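Local coordinates for protein uncharacterized tRNA/rRNA methyltransferase HI_0380 (Haemophilus influenzae, PDB 3ILK) that probably methylates tRNA or rRNA with S-adenosyl-L-methionine as methyl donor, at residues 36-41 with 60-65; 185-190 with 208-213. All coordinates share one frame; numbering follows the deposited sequence.

How the contacts relate
Two ways of joining segments are set side by side here: backbone pairing in a sheet and side-chain packing between helices. Contact 1, residues 36-41 with 60-65, lies at one edge of the parallel sheet; contact 2, residues 185-190 with 208-213, joins helices 180-197 and 204-216. Their centres are 65 Å apart, on opposite sides of the centre of the chain, and their nearest atoms about 51 Å. Contact 1 is the one near the inferred cofactor site: the side chain of V39 lies about 9 Å from G114, which by similarity binds S-adenosyl-L-methionine. Contact 2 is remote from that site and reaches the second subunit.

Contact 1 of 2, residues 36-41 with 60-65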
loop_
_atom_site.group_PDB
_atom_site.type_symbol
_atom_site.label_atom_id
_atom_site.label_comp_id
_atom_site.label_asym_id
_atom_site.label_seq_id
_atom_site.Cartn_x
_atom_site.Cartn_y
_atom_site.Cartn_z
ATOM N N LEU A 36 8.809 20.583 -14.787
ATOM C CA LEU A 36 10.098 19.983 -14.960
ATOM C C LEU A 36 11.150 21.054 -15.375
ATOM O O LEU A 36 10.920 21.868 -16.272
ATOM C CB LEU A 36 10.004 18.857 -16.036
ATOM C CG LEU A 36 11.351 18.209 -16.340
ATOM C CD1 LEU A 36 11.851 17.418 -15.113
ATOM C CD2 LEU A 36 11.256 17.277 -17.601
ATOM N N CYS A 37 12.300 21.019 -14.711
ATOM C CA CYS A 37 13.440 21.872 -15.027
ATOM C C CYS A 37 14.719 21.033 -15.151
ATOM O O CYS A 37 15.046 20.233 -14.243
ATOM C CB CYS A 37 13.561 22.920 -13.932
ATOM S SG CYS A 37 14.905 24.092 -14.097
ATOM N N LEU A 38 15.402 21.193 -16.290
ATOM C CA LEU A 38 16.705 20.596 -16.622
ATOM C C LEU A 38 17.880 21.594 -16.472
ATOM O O LEU A 38 17.787 22.734 -16.966
ATOM C CB LEU A 38 16.658 20.033 -18.048
ATOM C CG LEU A 38 15.400 19.215 -18.450
ATOM C CD1 LEU A 38 15.522 18.711 -19.906
ATOM C CD2 LEU A 38 15.178 18.023 -17.460
ATOM N N VAL A 39 18.930 21.184 -15.736
ATOM C CA VAL A 39 20.188 21.939 -15.664
ATOM C C VAL A 39 21.173 21.270 -16.581
ATOM O O VAL A 39 21.507 20.082 -16.406
ATOM C CB VAL A 39 20.728 22.054 -14.250
ATOM C CG1 VAL A 39 22.010 22.973 -14.152
ATOM C CG2 VAL A 39 19.597 22.614 -13.248
ATOM N N SER A 40 21.618 22.001 -17.605
ATOM C CA SER A 40 22.653 21.481 -18.500
ATOM C C SER A 40 22.453 20.003 -18.822
ATOM O O SER A 40 23.327 19.209 -18.522
ATOM C CB SER A 40 24.047 21.602 -17.878
ATOM O OG SER A 40 24.384 22.952 -17.786
ATOM N N PRO A 41 21.301 19.642 -19.399
ATOM C CA PRO A 41 21.193 18.286 -19.867
ATOM C C PRO A 41 22.241 18.097 -20.933
ATOM O O PRO A 41 22.596 19.036 -21.694
ATOM C CB PRO A 41 19.790 18.231 -20.501
ATOM C CG PRO A 41 19.526 19.649 -20.913
ATOM C CD PRO A 41 20.120 20.447 -19.771
ATOM N N LYS A 60 8.069 19.042 -23.321
ATOM C CA LYS A 60 7.961 20.288 -24.132
ATOM C C LYS A 60 8.050 21.524 -23.266
ATOM O O LYS A 60 8.731 22.516 -23.600
ATOM C CB LYS A 60 6.610 20.345 -24.904
ATOM C CG LYS A 60 6.449 19.370 -26.066
ATOM C CD LYS A 60 5.037 19.569 -26.687
ATOM C CE LYS A 60 4.770 18.566 -27.782
ATOM N NZ LYS A 60 3.383 18.650 -28.357
ATOM N N ASN A 61 7.342 21.479 -22.137
ATOM C CA ASN A 61 7.227 22.670 -21.298
ATOM C C ASN A 61 8.360 22.840 -20.305
ATOM O O ASN A 61 8.406 23.811 -19.579
ATOM C CB ASN A 61 5.832 22.706 -20.639
ATOM C CG ASN A 61 4.708 23.018 -21.665
ATOM O OD1 ASN A 61 3.752 22.279 -21.794
ATOM N ND2 ASN A 61 4.839 24.107 -22.375
ATOM N N ALA A 62 9.292 21.903 -20.266
ATOM C CA ALA A 62 10.382 21.976 -19.308
ATOM C C ALA A 62 11.233 23.206 -19.514
ATOM O O ALA A 62 11.483 23.629 -20.628
ATOM C CB ALA A 62 11.256 20.719 -19.338
ATOM N N ARG A 63 11.600 23.828 -18.389
ATOM C CA ARG A 63 12.682 24.770 -18.342
ATOM C C ARG A 63 14.032 24.104 -18.617
ATOM O O ARG A 63 14.258 22.951 -18.271
ATOM C CB ARG A 63 12.769 25.389 -16.963
ATOM C CG ARG A 63 11.710 26.287 -16.730
ATOM C CD ARG A 63 11.925 27.016 -15.415
ATOM N NE ARG A 63 10.681 27.734 -15.191
ATOM C CZ ARG A 63 10.509 28.688 -14.301
ATOM N NH1 ARG A 63 11.521 29.057 -13.517
ATOM N NH2 ARG A 63 9.315 29.263 -14.232
ATOM N N VAL A 64 14.922 24.887 -19.214
ATOM C CA VAL A 64 16.284 24.457 -19.421
ATOM C C VAL A 64 17.217 25.594 -19.112
ATOM O O VAL A 64 17.269 26.598 -19.836
ATOM C CB VAL A 64 16.538 23.990 -20.822
ATOM C CG1 VAL A 64 17.915 23.345 -20.854
ATOM C CG2 VAL A 64 15.489 22.995 -21.218
ATOM N N VAL A 65 17.982 25.403 -18.039
ATOM C CA VAL A 65 18.893 26.437 -17.558
ATOM C C VAL A 65 20.300 25.850 -17.376
ATOM O O VAL A 65 20.501 24.611 -17.405
ATOM C CB VAL A 65 18.386 27.124 -16.223
ATOM C CG1 VAL A 65 16.981 27.783 -16.434
ATOM C CG2 VAL A 65 18.357 26.129 -15.003
#
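L36, L38 and S40 meet R63 and V65 through backbone hydrogen bonds in the parallel pattern: R63 bonds to L36 and L38, straddling C37, and V65 to L38 and S40, straddling V39. The N of R63 binds the O of L36 in the carbonyl plane, but the hydrogen bond is bent, with 134° at the hydrogen. The N of L38 gives a nearly straight bond to the O of R63, at 2.9 Å and 177°, although it stands tilted from that carbonyl plane. The two bonds that follow, V65 N to L38 O and S40 N to V65 O (2.8 Å), come in almost head-on to their carbonyls. CA-H groups supplement them: V39 CA lies 3.2 Å from V65 O.

Where the pairing starts, A62 CB rests 3.9 Å from L36 CD2. On the face of C37, V39, R63 and V65, the sulfur of C37 is anti to its backbone N (chi1 180°) and lies 3.8 Å from R63 CB and 4.1 Å from V65 CG2; that methyl also meets V39 CG2. A71 of helix 68-71 packs against this face. On the face of L38 and V64, P41 CD sits 3.8 Å from V64 CG1.

Strand 36-39 also pairs with strand 8-13, leaving 63-65 outermost in this chain. Main-chain bonds thus fix the register of this edge strand, while side-chain contacts on both faces fill in around it.

Contact 2 of 2, residues 185-190 with 208-213; sequences YFFDYT and KLKRLY
F187 lays one ring face against the aliphatic part of K210, whose CG stands 3.7 Å from the ring centroid and almost exactly on the normal, a well-centred CH-pi contact. In K210, CG lies anti to the carbonyl carbon, which brings that methylene over the centre of the F187 ring. Beyond CG the lysine runs on past the ring, with CE 4.2 Å from F187 CB. At its edge the same phenyl ring meets Y213 CB, which is 4.0 Å from F187 CE1.

In F186, by contrast, CG lies anti to the backbone N (chi1 168°), and the ring presents its edge to a face of Y213. The planes stand at 72° with centroids 5.6 Å apart, a T-shaped stack in which F186 CE2 comes 3.9 Å from Y213 CD2.

T190 divides its two branches. Its OG1 bonds back to F186 O at 2.8 Å, sharing that carbonyl with its own backbone N from opposite faces of the plane, while CG2 lies 4.2 Å from L209 CD1.

L223, N227 and L230 of helix 220-240 pack on F186, and the hydroxyl of Y213 is hydrogen-bonded to that of Y213 in the second subunit. With segment axes at 142° and 11.3 Å apart at their closest, this is a helical hairpin with an aromatic interface, covered at F186 by helix 220-240 and extended to the second subunit through Y213.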
loop_
_atom_site.group_PDB
_atom_site.type_symbol
_atom_site.label_atom_id
_atom_site.label_comp_id
_atom_site.label_asym_id
_atom_site.label_seq_id
_atom_site.Cartn_x
_atom_site.Cartn_y
_atom_site.Cartn_z
ATOM N N TYR A 185 -28.555 -0.770 28.079
ATOM C CA TYR A 185 -29.672 -1.613 27.698
ATOM C C TYR A 185 -29.128 -2.835 26.973
ATOM O O TYR A 185 -29.579 -3.959 27.212
ATOM C CB TYR A 185 -30.645 -0.873 26.781
ATOM C CG TYR A 185 -31.833 -1.729 26.402
ATOM C CD1 TYR A 185 -33.047 -1.549 27.060
ATOM C CD2 TYR A 185 -31.740 -2.746 25.390
ATOM C CE1 TYR A 185 -34.139 -2.305 26.770
ATOM C CE2 TYR A 185 -32.842 -3.523 25.088
ATOM C CZ TYR A 185 -34.045 -3.282 25.796
ATOM O OH TYR A 185 -35.202 -3.971 25.561
ATOM N N PHE A 186 -28.152 -2.598 26.098
ATOM C CA PHE A 186 -27.509 -3.664 25.254
ATOM C C PHE A 186 -26.817 -4.725 26.107
ATOM O O PHE A 186 -26.707 -5.894 25.704
ATOM C CB PHE A 186 -26.439 -3.034 24.345
ATOM C CG PHE A 186 -25.509 -4.061 23.640
ATOM C CD1 PHE A 186 -26.030 -5.013 22.820
ATOM C CD2 PHE A 186 -24.119 -4.039 23.836
ATOM C CE1 PHE A 186 -25.193 -5.940 22.162
ATOM C CE2 PHE A 186 -23.295 -4.960 23.229
ATOM C CZ PHE A 186 -23.818 -5.897 22.372
ATOM N N PHE A 187 -26.286 -4.319 27.260
ATOM C CA PHE A 187 -25.576 -5.274 28.112
ATOM C C PHE A 187 -26.588 -6.153 28.829
ATOM O O PHE A 187 -26.470 -7.363 28.774
ATOM C CB PHE A 187 -24.609 -4.599 29.099
ATOM C CG PHE A 187 -23.467 -3.870 28.443
ATOM C CD1 PHE A 187 -22.672 -4.506 27.471
ATOM C CD2 PHE A 187 -23.154 -2.572 28.828
ATOM C CE1 PHE A 187 -21.605 -3.832 26.873
ATOM C CE2 PHE A 187 -22.102 -1.887 28.243
ATOM C CZ PHE A 187 -21.332 -2.506 27.259
ATOM N N ASP A 188 -27.603 -5.557 29.461
ATOM C CA ASP A 188 -28.695 -6.351 30.044
ATOM C C ASP A 188 -29.360 -7.304 29.047
ATOM O O ASP A 188 -29.697 -8.433 29.398
ATOM C CB ASP A 188 -29.718 -5.433 30.720
ATOM C CG ASP A 188 -29.076 -4.573 31.774
ATOM O OD1 ASP A 188 -29.771 -3.803 32.513
ATOM O OD2 ASP A 188 -27.834 -4.704 31.877
ATOM N N TYR A 189 -29.503 -6.858 27.803
ATOM C CA TYR A 189 -30.084 -7.656 26.736
ATOM C C TYR A 189 -29.176 -8.859 26.366
ATOM O O TYR A 189 -29.657 -9.980 26.301
ATOM C CB TYR A 189 -30.390 -6.752 25.526
ATOM C CG TYR A 189 -31.261 -7.343 24.397
ATOM C CD1 TYR A 189 -32.033 -8.500 24.582
ATOM C CD2 TYR A 189 -31.356 -6.678 23.167
ATOM C CE1 TYR A 189 -32.858 -8.978 23.584
ATOM C CE2 TYR A 189 -32.159 -7.171 22.118
ATOM C CZ TYR A 189 -32.910 -8.319 22.338
ATOM O OH TYR A 189 -33.721 -8.807 21.334
ATOM N N THR A 190 -27.886 -8.611 26.107
ATOM C CA THR A 190 -26.877 -9.672 25.947
ATOM C C THR A 190 -26.942 -10.684 27.120
ATOM O O THR A 190 -27.007 -11.901 26.895
ATOM C CB THR A 190 -25.451 -9.071 25.854
ATOM O OG1 THR A 190 -25.363 -8.172 24.737
ATOM C CG2 THR A 190 -24.382 -10.167 25.730
ATOM N N LYS A 208 -16.044 -8.904 31.212
ATOM C CA LYS A 208 -15.074 -8.920 30.128
ATOM C C LYS A 208 -15.683 -8.336 28.868
ATOM O O LYS A 208 -14.983 -7.695 28.085
ATOM C CB LYS A 208 -14.540 -10.333 29.860
ATOM C CG LYS A 208 -13.607 -10.866 30.944
ATOM C CD LYS A 208 -12.540 -11.776 30.348
ATOM C CE LYS A 208 -12.103 -12.853 31.317
ATOM N NZ LYS A 208 -11.705 -14.072 30.548
ATOM N N LEU A 209 -16.986 -8.553 28.684
ATOM C CA LEU A 209 -17.695 -8.001 27.531
ATOM C C LEU A 209 -17.803 -6.486 27.581
ATOM O O LEU A 209 -17.585 -5.816 26.562
ATOM C CB LEU A 209 -19.075 -8.641 27.344
ATOM C CG LEU A 209 -19.037 -10.059 26.760
ATOM C CD1 LEU A 209 -20.391 -10.702 26.961
ATOM C CD2 LEU A 209 -18.626 -10.107 25.280
ATOM N N LYS A 210 -18.130 -5.945 28.758
ATOM C CA LYS A 210 -18.228 -4.499 28.908
ATOM C C LYS A 210 -16.858 -3.892 28.631
ATOM O O LYS A 210 -16.729 -2.948 27.860
ATOM C CB LYS A 210 -18.752 -4.118 30.304
ATOM C CG LYS A 210 -20.210 -4.516 30.500
ATOM C CD LYS A 210 -20.645 -4.411 31.959
ATOM C CE LYS A 210 -21.884 -5.256 32.177
ATOM N NZ LYS A 210 -22.803 -4.696 33.176
ATOM N N ARG A 211 -15.830 -4.472 29.236
ATOM C CA ARG A 211 -14.465 -4.034 29.016
ATOM C C ARG A 211 -14.156 -3.976 27.506
ATOM O O ARG A 211 -13.671 -2.967 26.992
ATOM C CB ARG A 211 -13.521 -4.977 29.750
ATOM C CG ARG A 211 -12.091 -4.515 29.815
ATOM C CD ARG A 211 -11.209 -5.674 30.233
ATOM N NE ARG A 211 -9.795 -5.397 30.021
ATOM C CZ ARG A 211 -9.055 -5.938 29.057
ATOM N NH1 ARG A 211 -9.583 -6.802 28.196
ATOM N NH2 ARG A 211 -7.775 -5.617 28.956
ATOM N N LEU A 212 -14.471 -5.059 26.808
ATOM C CA LEU A 212 -14.279 -5.154 25.360
ATOM C C LEU A 212 -15.005 -4.037 24.600
ATOM O O LEU A 212 -14.397 -3.343 23.771
ATOM C CB LEU A 212 -14.792 -6.505 24.870
ATOM C CG LEU A 212 -15.040 -6.629 23.364
ATOM C CD1 LEU A 212 -13.718 -6.514 22.635
ATOM C CD2 LEU A 212 -15.755 -7.924 23.072
ATOM N N TYR A 213 -16.295 -3.875 24.895
ATOM C CA TYR A 213 -17.146 -2.963 24.137
ATOM C C TYR A 213 -16.893 -1.491 24.458
ATOM O O TYR A 213 -16.902 -0.663 23.545
ATOM C CB TYR A 213 -18.629 -3.363 24.215
ATOM C CG TYR A 213 -18.911 -4.587 23.368
ATOM C CD1 TYR A 213 -18.572 -4.598 22.012
ATOM C CD2 TYR A 213 -19.495 -5.742 23.909
ATOM C CE1 TYR A 213 -18.816 -5.695 21.222
ATOM C CE2 TYR A 213 -19.731 -6.886 23.092
ATOM C CZ TYR A 213 -19.388 -6.840 21.753
ATOM O OH TYR A 213 -19.587 -7.937 20.909
#